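Sulfate adenylyltransferase, adenylylsulfate kinase (Thiobacillus denitrificans, PDB 3CR8) probably makes activated sulfate, its APS kinase domain using ATP to phosphorylate adenosine 5'-phosphosulfate to 3'-phosphoadenylyl sulfate. Local coordinates at residues L147-R161 and R221-L233. Sequence-based numbering, arbitrary orientation.
Sequences LRATPAELRALFVRR and RDRFPAATTQLSL
Leu147 meets Ser232 and Leu233 where the loop leading into helix 151-160 passes the end of strand 229-231, with the CA atoms of Leu147 and Ser232 4.9 Å apart. Two donors grip the carbonyl oxygen of Leu147 from opposite faces of its plane: Leu233 N lies 2.8 Å and Ser232 OG 3.1 Å from Leu147 O. Ser232 OG points trans to the backbone N (chi1 -154°), which brings it over the Leu147 carbonyl and beside the Ala149 methyl. CD1 of Leu233 packs against Leu147 CB at 3.6 Å and extends to CG of Arg148, whose guanidinium has Leu233 CD1 over one face and forms a salt bridge with Asp143. The other end of Leu147, CD2, lies against CD2 of Leu231, and Leu218 of helix 210-220 touches both leucines. Strand 229-231 is the outermost strand, within this chain, of the parallel five-stranded sheet in the ATP-sulfurylase region, pairing with strand 193-196. Helix 151-160 lies against this edge of the sheet, Leu154 also touching Leu195; Thr150 and Glu153 form a capping box at its N-terminus. At the far end of this helix Arg161, its chain bent at chi2 and chi3, presents a guanidinium edge to the opposite backbone. NH1 gives a nearly straight bond to Ala226 O (3.0 Å, 167°); NH2 points toward Thr229 O, but that separation is too short to be taken literally. Gln230 CG sits at the same guanidinium edge, with the amide plane turned 80° from the guanidinium, and CD1 of Leu157 abuts the amide. An alanine in place of Arg161 would probably leave Ala226 O without this donor and the Gln230 side chain freer to turn. Ala227 O accepts a hydrogen bond from Gln531 of a neighbouring subunit.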
loop_
_atom_site.group_PDB
_atom_site.type_symbol
_atom_site.label_atom_id
_atom_site.label_comp_id
_atom_site.label_asym_id
_atom_site.label_seq_id
_atom_site.Cartn_x
_atom_site.Cartn_y
_atom_site.Cartn_z
ATOM N N LEU A 147 -26.122 23.576 4.908
ATOM C CA LEU A 147 -26.729 23.015 3.700
ATOM C C LEU A 147 -28.190 23.374 3.412
ATOM O O LEU A 147 -28.656 23.129 2.299
ATOM C CB LEU A 147 -26.613 21.507 3.738
ATOM C CG LEU A 147 -25.154 21.092 3.611
ATOM C CD1 LEU A 147 -24.924 19.608 3.903
ATOM C CD2 LEU A 147 -24.680 21.443 2.234
ATOM N N ARG A 148 -28.906 23.934 4.396
ATOM C CA ARG A 148 -30.311 24.287 4.226
ATOM C C ARG A 148 -30.473 25.706 3.766
ATOM O O ARG A 148 -30.227 26.628 4.524
ATOM C CB ARG A 148 -31.072 24.107 5.535
ATOM C CG ARG A 148 -31.062 22.698 6.076
ATOM C CD ARG A 148 -31.621 22.592 7.465
ATOM N NE ARG A 148 -31.837 21.197 7.845
ATOM C CZ ARG A 148 -32.896 20.484 7.487
ATOM N NH1 ARG A 148 -33.832 21.031 6.730
ATOM N NH2 ARG A 148 -33.010 19.230 7.862
ATOM N N ALA A 149 -30.893 25.908 2.530
ATOM C CA ALA A 149 -31.226 27.256 2.055
ATOM C C ALA A 149 -32.696 27.429 1.704
ATOM O O ALA A 149 -33.373 26.516 1.268
ATOM C CB ALA A 149 -30.371 27.650 0.891
ATOM N N THR A 150 -33.196 28.625 1.919
ATOM C CA THR A 150 -34.543 28.933 1.495
ATOM C C THR A 150 -34.419 29.260 0.017
ATOM O O THR A 150 -33.328 29.552 -0.465
ATOM C CB THR A 150 -35.101 30.149 2.263
ATOM O OG1 THR A 150 -34.184 31.254 2.159
ATOM C CG2 THR A 150 -35.331 29.809 3.745
ATOM N N PRO A 151 -35.526 29.215 -0.717
ATOM C CA PRO A 151 -35.374 29.674 -2.079
ATOM C C PRO A 151 -34.662 31.036 -2.152
ATOM O O PRO A 151 -33.775 31.202 -3.009
ATOM C CB PRO A 151 -36.823 29.739 -2.558
ATOM C CG PRO A 151 -37.453 28.632 -1.911
ATOM C CD PRO A 151 -36.874 28.683 -0.493
ATOM N N ALA A 152 -35.014 31.986 -1.284
ATOM C CA ALA A 152 -34.327 33.290 -1.320
ATOM C C ALA A 152 -32.823 33.189 -1.002
ATOM O O ALA A 152 -31.980 33.791 -1.701
ATOM C CB ALA A 152 -34.996 34.322 -0.439
ATOM N N GLU A 153 -32.483 32.431 0.037
ATOM C CA GLU A 153 -31.086 32.235 0.386
ATOM C C GLU A 153 -30.314 31.608 -0.773
ATOM O O GLU A 153 -29.210 32.061 -1.119
ATOM C CB GLU A 153 -30.970 31.375 1.641
ATOM C CG GLU A 153 -31.199 32.124 2.934
ATOM C CD GLU A 153 -31.443 31.192 4.108
ATOM O OE1 GLU A 153 -31.332 29.948 3.912
ATOM O OE2 GLU A 153 -31.742 31.713 5.216
ATOM N N LEU A 154 -30.898 30.569 -1.374
ATOM C CA LEU A 154 -30.237 29.884 -2.487
ATOM C C LEU A 154 -30.009 30.848 -3.628
ATOM O O LEU A 154 -28.892 30.964 -4.105
ATOM C CB LEU A 154 -31.025 28.674 -2.998
ATOM C CG LEU A 154 -30.183 27.419 -3.229
ATOM C CD1 LEU A 154 -30.929 26.444 -4.091
ATOM C CD2 LEU A 154 -28.844 27.741 -3.823
ATOM N N ARG A 155 -31.066 31.552 -4.045
ATOM C CA ARG A 155 -30.959 32.504 -5.157
ATOM C C ARG A 155 -29.855 33.491 -4.915
ATOM O O ARG A 155 -29.151 33.881 -5.836
ATOM C CB ARG A 155 -32.246 33.275 -5.385
ATOM C CG ARG A 155 -33.295 32.542 -6.170
ATOM C CD ARG A 155 -34.630 33.307 -6.197
ATOM N NE ARG A 155 -35.640 32.532 -6.892
ATOM C CZ ARG A 155 -35.764 32.531 -8.213
ATOM N NH1 ARG A 155 -34.964 33.305 -8.938
ATOM N NH2 ARG A 155 -36.685 31.770 -8.807
ATOM N N ALA A 156 -29.704 33.907 -3.666
ATOM C CA ALA A 156 -28.686 34.903 -3.328
ATOM C C ALA A 156 -27.286 34.332 -3.509
ATOM O O ALA A 156 -26.398 35.002 -4.035
ATOM C CB ALA A 156 -28.891 35.388 -1.923
ATOM N N LEU A 157 -27.133 33.085 -3.056
ATOM C CA LEU A 157 -25.938 32.277 -3.252
ATOM C C LEU A 157 -25.560 32.185 -4.768
ATOM O O LEU A 157 -24.488 32.633 -5.213
ATOM C CB LEU A 157 -26.186 30.895 -2.614
ATOM C CG LEU A 157 -25.003 30.057 -2.103
ATOM C CD1 LEU A 157 -24.660 28.897 -3.038
ATOM C CD2 LEU A 157 -23.758 30.907 -1.818
ATOM N N PHE A 158 -26.461 31.620 -5.559
ATOM C CA PHE A 158 -26.307 31.614 -6.996
ATOM C C PHE A 158 -25.790 32.953 -7.519
ATOM O O PHE A 158 -24.975 33.010 -8.434
ATOM C CB PHE A 158 -27.640 31.275 -7.654
ATOM C CG PHE A 158 -28.044 29.848 -7.480
ATOM C CD1 PHE A 158 -27.087 28.864 -7.219
ATOM C CD2 PHE A 158 -29.371 29.469 -7.607
ATOM C CE1 PHE A 158 -27.467 27.546 -7.061
ATOM C CE2 PHE A 158 -29.752 28.142 -7.457
ATOM C CZ PHE A 158 -28.807 27.185 -7.180
ATOM N N VAL A 159 -26.256 34.045 -6.942
ATOM C CA VAL A 159 -25.916 35.339 -7.520
ATOM C C VAL A 159 -24.475 35.763 -7.216
ATOM O O VAL A 159 -23.810 36.383 -8.063
ATOM C CB VAL A 159 -26.961 36.446 -7.160
ATOM C CG1 VAL A 159 -26.421 37.819 -7.471
ATOM C CG2 VAL A 159 -28.232 36.243 -7.956
ATOM N N ARG A 160 -24.006 35.420 -6.022
ATOM C CA ARG A 160 -22.626 35.656 -5.653
ATOM C C ARG A 160 -21.723 34.738 -6.477
ATOM O O ARG A 160 -20.651 35.139 -6.943
ATOM C CB ARG A 160 -22.405 35.377 -4.168
ATOM C CG ARG A 160 -23.211 36.243 -3.237
ATOM C CD ARG A 160 -22.834 35.969 -1.792
ATOM N NE ARG A 160 -23.344 34.692 -1.298
ATOM C CZ ARG A 160 -24.522 34.550 -0.709
ATOM N NH1 ARG A 160 -25.303 35.606 -0.560
ATOM N NH2 ARG A 160 -24.916 33.364 -0.274
ATOM N N ARG A 161 -22.164 33.509 -6.674
ATOM C CA ARG A 161 -21.390 32.569 -7.460
ATOM C C ARG A 161 -21.354 32.943 -8.925
ATOM O O ARG A 161 -20.626 32.334 -9.705
ATOM C CB ARG A 161 -21.956 31.173 -7.285
ATOM C CG ARG A 161 -21.609 30.606 -5.959
ATOM C CD ARG A 161 -20.496 29.627 -6.115
ATOM N NE ARG A 161 -21.039 28.285 -6.032
ATOM C CZ ARG A 161 -20.382 27.197 -6.378
ATOM N NH1 ARG A 161 -19.156 27.287 -6.854
ATOM N NH2 ARG A 161 -20.966 26.025 -6.259
ATOM N N ARG A 221 -19.408 14.476 -2.734
ATOM C CA ARG A 221 -19.441 15.820 -3.272
ATOM C C ARG A 221 -18.102 16.245 -3.875
ATOM O O ARG A 221 -18.094 16.984 -4.865
ATOM C CB ARG A 221 -19.904 16.829 -2.227
ATOM C CG ARG A 221 -19.861 18.265 -2.712
ATOM C CD ARG A 221 -20.283 19.227 -1.626
ATOM N NE ARG A 221 -19.522 19.002 -0.407
ATOM C CZ ARG A 221 -19.738 19.657 0.727
ATOM N NH1 ARG A 221 -20.694 20.584 0.769
ATOM N NH2 ARG A 221 -19.009 19.385 1.809
ATOM N N ASP A 222 -16.988 15.780 -3.301
ATOM C CA ASP A 222 -15.660 16.218 -3.764
ATOM C C ASP A 222 -15.282 15.707 -5.152
ATOM O O ASP A 222 -14.342 16.210 -5.770
ATOM C CB ASP A 222 -14.575 15.857 -2.756
ATOM C CG ASP A 222 -14.645 16.707 -1.519
ATOM O OD1 ASP A 222 -13.571 17.072 -0.994
ATOM O OD2 ASP A 222 -15.778 17.024 -1.082
ATOM N N ARG A 223 -16.030 14.708 -5.619
ATOM C CA ARG A 223 -15.885 14.153 -6.963
ATOM C C ARG A 223 -16.474 15.089 -8.014
ATOM O O ARG A 223 -16.456 14.797 -9.207
ATOM C CB ARG A 223 -16.637 12.820 -7.073
ATOM C CG ARG A 223 -16.177 11.730 -6.128
ATOM C CD ARG A 223 -15.015 11.017 -6.727
ATOM N NE ARG A 223 -14.498 9.967 -5.863
ATOM C CZ ARG A 223 -13.498 9.182 -6.230
ATOM N NH1 ARG A 223 -12.956 9.367 -7.432
ATOM N NH2 ARG A 223 -13.057 8.221 -5.429
ATOM N N PHE A 224 -17.042 16.192 -7.556
ATOM C CA PHE A 224 -17.754 17.112 -8.427
ATOM C C PHE A 224 -16.945 18.385 -8.594
ATOM O O PHE A 224 -16.283 18.870 -7.668
ATOM C CB PHE A 224 -19.135 17.470 -7.850
ATOM C CG PHE A 224 -20.222 16.490 -8.196
ATOM C CD1 PHE A 224 -20.840 16.517 -9.437
ATOM C CD2 PHE A 224 -20.639 15.553 -7.271
ATOM C CE1 PHE A 224 -21.840 15.611 -9.756
ATOM C CE2 PHE A 224 -21.634 14.647 -7.587
ATOM C CZ PHE A 224 -22.233 14.681 -8.835
ATOM N N PRO A 225 -16.997 18.950 -9.786
ATOM C CA PRO A 225 -16.274 20.186 -10.030
ATOM C C PRO A 225 -16.801 21.268 -9.080
ATOM O O PRO A 225 -18.007 21.497 -9.006
ATOM C CB PRO A 225 -16.630 20.501 -11.482
ATOM C CG PRO A 225 -17.063 19.182 -12.082
ATOM C CD PRO A 225 -17.754 18.498 -10.962
ATOM N N ALA A 226 -15.905 21.912 -8.351
ATOM C CA ALA A 226 -16.315 22.871 -7.360
ATOM C C ALA A 226 -16.993 24.110 -7.950
ATOM O O ALA A 226 -18.013 24.591 -7.428
ATOM C CB ALA A 226 -15.118 23.256 -6.491
ATOM N N ALA A 227 -16.425 24.631 -9.031
ATOM C CA ALA A 227 -16.889 25.895 -9.631
ATOM C C ALA A 227 -18.176 25.716 -10.431
ATOM O O ALA A 227 -18.662 26.649 -11.053
ATOM C CB ALA A 227 -15.803 26.487 -10.540
ATOM N N THR A 228 -18.726 24.513 -10.408
ATOM C CA THR A 228 -19.818 24.173 -11.292
ATOM C C THR A 228 -20.981 23.442 -10.584
ATOM O O THR A 228 -22.038 23.192 -11.175
ATOM C CB THR A 228 -19.239 23.330 -12.417
ATOM O OG1 THR A 228 -19.077 24.166 -13.569
ATOM C CG2 THR A 228 -20.134 22.091 -12.734
ATOM N N THR A 229 -20.795 23.139 -9.304
ATOM C CA THR A 229 -21.705 22.273 -8.597
ATOM C C THR A 229 -22.028 22.955 -7.304
ATOM O O THR A 229 -21.197 23.692 -6.809
ATOM C CB THR A 229 -21.014 20.942 -8.298
ATOM O OG1 THR A 229 -20.477 20.415 -9.522
ATOM C CG2 THR A 229 -21.995 19.955 -7.675
ATOM N N GLN A 230 -23.237 22.714 -6.794
ATOM C CA GLN A 230 -23.694 23.174 -5.484
ATOM C C GLN A 230 -24.478 22.106 -4.809
ATOM O O GLN A 230 -25.244 21.399 -5.483
ATOM C CB GLN A 230 -24.624 24.376 -5.623
ATOM C CG GLN A 230 -23.964 25.685 -5.234
ATOM C CD GLN A 230 -23.635 25.715 -3.752
ATOM O OE1 GLN A 230 -22.676 26.355 -3.319
ATOM N NE2 GLN A 230 -24.421 24.992 -2.976
ATOM N N LEU A 231 -24.305 21.976 -3.489
ATOM C CA LEU A 231 -25.132 21.042 -2.695
ATOM C C LEU A 231 -26.058 21.825 -1.766
ATOM O O LEU A 231 -25.658 22.797 -1.145
ATOM C CB LEU A 231 -24.285 20.045 -1.897
ATOM C CG LEU A 231 -25.031 19.123 -0.921
ATOM C CD1 LEU A 231 -25.857 18.065 -1.622
ATOM C CD2 LEU A 231 -24.046 18.459 0.013
ATOM N N SER A 232 -27.311 21.425 -1.694
ATOM C CA SER A 232 -28.232 22.129 -0.829
ATOM C C SER A 232 -29.342 21.170 -0.492
ATOM O O SER A 232 -29.543 20.213 -1.207
ATOM C CB SER A 232 -28.773 23.363 -1.526
ATOM O OG SER A 232 -29.148 24.320 -0.574
ATOM N N LEU A 233 -30.052 21.400 0.601
ATOM C CA LEU A 233 -31.138 20.488 0.973
ATOM C C LEU A 233 -32.492 21.053 0.599
ATOM O O LEU A 233 -32.720 22.261 0.645
ATOM C CB LEU A 233 -31.089 20.139 2.462
ATOM C CG LEU A 233 -29.685 19.681 2.856
ATOM C CD1 LEU A 233 -29.572 19.507 4.351
ATOM C CD2 LEU A 233 -29.339 18.395 2.129
#